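Local coordinates for lytic Polysaccharide Monooxygenase (Phytophthora infestans, PDB 6Z5Y), which is secreted, binds copper and probably cleaves plant pectin oxidatively during infection, at residues C100-W103 against M108-Q111; P25-G30 against P49-K54. All blocks are in the same frame, centred on the assembly; numbering follows the deposited sequence.

Contact 1. Residues C100-W103 against M108-Q111; sequences CEIW and MVLQ
The carbonyl oxygen of I102 is gripped by two successive amides of the facing strand. V109 N lies 2.9 Å from I102 O and L110 N lies 3.2 Å from the same I102 O, both donors in the plane of the carbonyl. In return, I102 N donates to L110 O at 2.9 Å, a nearly straight bond (166°). Two residues, V109 and L110, thus stand opposite the single I102: a classic beta bulge in the antiparallel hairpin formed by strands 100-104 and 107-112, the latter at the edge of its sheet. On either side of it, E101 with Q111 and W103 with M108 are non-hydrogen-bonded pairs.

The latter pair brings M108 over the indole of W103. With CG anti to the backbone N (chi1 -159°), M108 CB sits 3.7 Å from the centroid of the six-membered ring, a CH-pi contact over the face. A flexible methionine suits such a flat surface. At the indole edge, W103 NE1 donates in the ring plane to E101 OE2, 2.8 Å away, on the anti side of the carboxylate and somewhat out of its plane. E101 also accepts from the backbone amides of V56 and R57, so its buried carboxylate, probably charged, is met by N-H donors. Branched I102 turns to the other face of the sheet, where its CG2 touches V109 CG2 at 3.8 Å.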
loop_
_atom_site.group_PDB
_atom_site.type_symbol
_atom_site.label_atom_id
_atom_site.label_comp_id
_atom_site.label_asym_id
_atom_site.label_seq_id
_atom_site.Cartn_x
_atom_site.Cartn_y
_atom_site.Cartn_z
ATOM N N CYS A 100 -0.352 1.729 -5.423
ATOM C CA CYS A 100 0.138 1.731 -4.046
ATOM C C CYS A 100 0.901 3.017 -3.810
ATOM O O CYS A 100 1.279 3.764 -4.739
ATOM C CB CYS A 100 0.926 0.483 -3.683
ATOM S SG CYS A 100 2.665 0.468 -4.126
ATOM N N GLU A 101 1.115 3.300 -2.527
ATOM C CA GLU A 101 1.765 4.538 -2.129
ATOM C C GLU A 101 2.296 4.407 -0.717
ATOM O O GLU A 101 1.825 3.601 0.085
ATOM C CB GLU A 101 0.818 5.711 -2.304
ATOM C CG GLU A 101 -0.422 5.590 -1.461
ATOM C CD GLU A 101 -1.566 6.473 -1.924
ATOM O OE1 GLU A 101 -1.962 6.359 -3.109
ATOM O OE2 GLU A 101 -2.120 7.200 -1.101
ATOM N N ILE A 102 3.277 5.246 -0.435
ATOM C CA ILE A 102 3.919 5.349 0.898
ATOM C C ILE A 102 3.861 6.803 1.321
ATOM O O ILE A 102 4.249 7.708 0.538
ATOM C CB ILE A 102 5.360 4.849 0.865
ATOM C CG1 ILE A 102 5.440 3.394 0.435
ATOM C CG2 ILE A 102 6.022 5.034 2.233
ATOM C CD1 ILE A 102 6.834 2.873 0.159
ATOM N N TRP A 103 3.436 7.018 2.554
ATOM C CA TRP A 103 3.397 8.330 3.210
ATOM C C TRP A 103 4.286 8.313 4.434
ATOM O O TRP A 103 4.391 7.288 5.116
ATOM C CB TRP A 103 1.970 8.631 3.649
ATOM C CG TRP A 103 0.974 8.790 2.551
ATOM C CD1 TRP A 103 0.452 7.813 1.754
ATOM C CD2 TRP A 103 0.337 9.998 2.172
ATOM N NE1 TRP A 103 -0.463 8.343 0.888
ATOM C CE2 TRP A 103 -0.557 9.688 1.125
ATOM C CE3 TRP A 103 0.401 11.324 2.637
ATOM C CZ2 TRP A 103 -1.402 10.633 0.558
ATOM C CZ3 TRP A 103 -0.438 12.262 2.070
ATOM C CH2 TRP A 103 -1.311 11.911 1.036
ATOM N N MET A 108 3.277 12.461 1.117
ATOM C CA MET A 108 3.321 11.293 0.216
ATOM C C MET A 108 4.725 11.255 -0.406
ATOM O O MET A 108 5.121 12.212 -1.088
ATOM C CB MET A 108 2.237 11.316 -0.862
ATOM C CG MET A 108 1.955 9.921 -1.449
ATOM S SD MET A 108 0.691 9.861 -2.747
ATOM C CE MET A 108 1.532 10.871 -3.964
ATOM N N VAL A 109 5.460 10.221 -0.146
ATOM C CA VAL A 109 6.852 10.096 -0.599
ATOM C C VAL A 109 7.010 9.144 -1.761
ATOM O O VAL A 109 8.060 9.213 -2.413
ATOM C CB VAL A 109 7.787 9.728 0.553
ATOM C CG1 VAL A 109 7.833 10.857 1.575
ATOM C CG2 VAL A 109 7.441 8.414 1.221
ATOM N N LEU A 110 6.055 8.303 -2.056
ATOM C CA LEU A 110 6.148 7.392 -3.196
ATOM C C LEU A 110 4.732 7.048 -3.620
ATOM O O LEU A 110 3.853 6.838 -2.767
ATOM C CB LEU A 110 6.951 6.144 -2.827
ATOM C CG LEU A 110 7.025 5.078 -3.923
ATOM C CD1 LEU A 110 8.402 4.454 -3.968
ATOM C CD2 LEU A 110 5.961 3.980 -3.757
ATOM N N GLN A 111 4.518 6.965 -4.913
ATOM C CA GLN A 111 3.206 6.612 -5.478
ATOM C C GLN A 111 3.428 5.960 -6.821
ATOM O O GLN A 111 4.276 6.427 -7.574
ATOM C CB GLN A 111 2.332 7.854 -5.576
ATOM C CG GLN A 111 0.909 7.611 -6.044
ATOM C CD GLN A 111 0.726 7.364 -7.525
ATOM O OE1 GLN A 111 -0.243 6.672 -7.934
ATOM N NE2 GLN A 111 1.532 7.999 -8.343
#

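Contact 2. Residues P25-G30 against P49-K54; sequences PQWKGG and PKNNFK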
loop_
_atom_site.group_PDB
_atom_site.type_symbol
_atom_site.label_atom_id
_atom_site.label_comp_id
_atom_site.label_asym_id
_atom_site.label_seq_id
_atom_site.Cartn_x
_atom_site.Cartn_y
_atom_site.Cartn_z
ATOM N N PRO A 25 -15.509 -4.206 -6.344
ATOM C CA PRO A 25 -15.094 -2.879 -6.790
ATOM C C PRO A 25 -16.104 -1.841 -6.319
ATOM O O PRO A 25 -17.329 -2.069 -6.445
ATOM C CB PRO A 25 -15.045 -3.025 -8.297
ATOM C CG PRO A 25 -14.802 -4.494 -8.492
ATOM C CD PRO A 25 -15.641 -5.173 -7.447
ATOM N N GLN A 26 -15.586 -0.724 -5.810
ATOM C CA GLN A 26 -16.448 0.338 -5.258
ATOM C C GLN A 26 -17.008 1.246 -6.325
ATOM O O GLN A 26 -17.862 2.075 -5.988
ATOM C CB GLN A 26 -15.653 1.183 -4.277
ATOM C CG GLN A 26 -15.189 0.316 -3.119
ATOM C CD GLN A 26 -16.384 -0.204 -2.357
ATOM O OE1 GLN A 26 -17.131 0.608 -1.761
ATOM N NE2 GLN A 26 -16.699 -1.463 -2.464
ATOM N N TRP A 27 -16.470 1.158 -7.520
ATOM C CA TRP A 27 -16.879 1.996 -8.649
ATOM C C TRP A 27 -17.594 1.105 -9.643
ATOM O O TRP A 27 -17.018 0.076 -10.023
ATOM C CB TRP A 27 -15.653 2.622 -9.252
ATOM C CG TRP A 27 -14.866 3.395 -8.252
ATOM C CD1 TRP A 27 -15.248 3.923 -7.051
ATOM C CD2 TRP A 27 -13.504 3.756 -8.440
ATOM N NE1 TRP A 27 -14.186 4.589 -6.484
ATOM C CE2 TRP A 27 -13.118 4.510 -7.325
ATOM C CE3 TRP A 27 -12.583 3.503 -9.447
ATOM C CZ2 TRP A 27 -11.840 5.015 -7.203
ATOM C CZ3 TRP A 27 -11.310 3.975 -9.316
ATOM C CH2 TRP A 27 -10.953 4.745 -8.210
ATOM N N LYS A 28 -18.811 1.489 -10.008
ATOM C CA LYS A 28 -19.644 0.686 -10.928
ATOM C C LYS A 28 -19.004 0.748 -12.312
ATOM O O LYS A 28 -18.682 1.879 -12.766
ATOM C CB LYS A 28 -21.093 1.184 -10.944
ATOM N N GLY A 29 -18.790 -0.415 -12.922
ATOM C CA GLY A 29 -18.314 -0.483 -14.313
ATOM C C GLY A 29 -17.992 -1.891 -14.747
ATOM O O GLY A 29 -18.323 -2.863 -14.053
ATOM N N GLY A 30 -17.291 -1.997 -15.866
ATOM C CA GLY A 30 -17.143 -3.282 -16.573
ATOM C C GLY A 30 -15.890 -4.041 -16.212
ATOM O O GLY A 30 -15.227 -4.588 -17.099
ATOM N N PRO A 49 -11.781 9.237 -12.354
ATOM C CA PRO A 49 -12.212 10.644 -12.318
ATOM C C PRO A 49 -13.677 10.838 -11.894
ATOM O O PRO A 49 -13.967 11.691 -11.059
ATOM C CB PRO A 49 -11.965 11.149 -13.744
ATOM C CG PRO A 49 -10.990 10.170 -14.366
ATOM C CD PRO A 49 -11.182 8.857 -13.645
ATOM N N LYS A 50 -14.588 10.021 -12.437
ATOM C CA LYS A 50 -16.035 10.183 -12.155
ATOM C C LYS A 50 -16.263 9.832 -10.693
ATOM O O LYS A 50 -17.250 10.277 -10.109
ATOM C CB LYS A 50 -16.889 9.284 -13.049
ATOM N N ASN A 51 -15.328 9.083 -10.096
ATOM C CA ASN A 51 -15.468 8.685 -8.682
ATOM C C ASN A 51 -14.585 9.571 -7.786
ATOM O O ASN A 51 -14.393 9.188 -6.615
ATOM C CB ASN A 51 -15.180 7.191 -8.516
ATOM C CG ASN A 51 -16.314 6.376 -9.093
ATOM O OD1 ASN A 51 -17.313 6.175 -8.412
ATOM N ND2 ASN A 51 -16.161 5.999 -10.356
ATOM N N ASN A 52 -14.072 10.704 -8.269
ATOM C CA ASN A 52 -13.358 11.712 -7.454
ATOM C C ASN A 52 -12.132 11.095 -6.790
ATOM O O ASN A 52 -11.752 11.475 -5.703
ATOM C CB ASN A 52 -14.296 12.306 -6.420
ATOM C CG ASN A 52 -15.442 13.019 -7.093
ATOM O OD1 ASN A 52 -15.186 13.896 -7.906
ATOM N ND2 ASN A 52 -16.664 12.583 -6.822
ATOM N N PHE A 53 -11.505 10.155 -7.460
ATOM C CA PHE A 53 -10.299 9.507 -6.919
ATOM C C PHE A 53 -9.148 10.500 -6.913
ATOM O O PHE A 53 -8.876 11.145 -7.931
ATOM C CB PHE A 53 -9.966 8.273 -7.738
ATOM C CG PHE A 53 -8.755 7.555 -7.218
ATOM C CD1 PHE A 53 -8.794 6.810 -6.040
ATOM C CD2 PHE A 53 -7.566 7.657 -7.885
ATOM C CE1 PHE A 53 -7.663 6.146 -5.592
ATOM C CE2 PHE A 53 -6.437 7.002 -7.429
ATOM C CZ PHE A 53 -6.493 6.242 -6.282
ATOM N N LYS A 54 -8.436 10.515 -5.803
ATOM C CA LYS A 54 -7.210 11.319 -5.647
ATOM C C LYS A 54 -6.017 10.359 -5.473
ATOM O O LYS A 54 -5.110 10.329 -6.299
ATOM C CB LYS A 54 -7.325 12.300 -4.480
ATOM C CG LYS A 54 -6.061 13.142 -4.296
ATOM C CD LYS A 54 -6.093 14.123 -3.151
HETATM O O HOH W 1 -18.280 4.445 -11.719
HETATM O O HOH W 2 -19.381 4.449 -8.966
#
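W27 and N51 both carry CG beside the backbone N and anti to the carbonyl carbon (chi1 -72° in N51), which brings one face of the indole against the amide. The result is an amide-aromatic stack joining the loop after strand 21-23 to the turn that follows helix 36-47. Ring and amide planes lie only 11° apart, with N51 CG 3.4 Å from W27 CG; N51 CB adds a CH-pi contact, 3.5 Å from the centroid of the five-membered ring of W27. Asparagine suits this place because its flat amide can lie on the indole while its polar ends reach L47 O and two waters; the bond from N51 ND2 to L47 O fixes the rotation of the group.

F53 meets the far end of the same indole. The edge of W27 points toward the face of F53 in an offset edge-to-face pair, planes at 70°, with W27 CH2 3.7 Å from F53 CD1. F44 and W161 also meet the W27 ring. Two waters bridge N51 to the backbone of K28: one accepts from N51 ND2 and donates to K28 O, while the other accepts from K28 N and donates to N51 OD1 at 2.8 Å.

In the fold
The chain is the N-terminal part of a longer protein, probably its catalytic domain, since it holds the copper ligands H1, H96 and Y164. The centre of contact 1 lies about 8 Å from that of the chain, and half of its touching residues are buried; that of contact 2 lies about 18 Å out, with W27 the one buried residue of three. Main-chain bonds between neighbouring strands set the register of contact 1, whereas the loops of contact 2 meet through side chains and water. C100, disulfide-bonded to C115, has its side chain about 13 Å from the copper; contact 2 lies away from the metal site. Segment 49-54 runs through D55 into V56 and R57, whose amides donate to E101, linking the two regions.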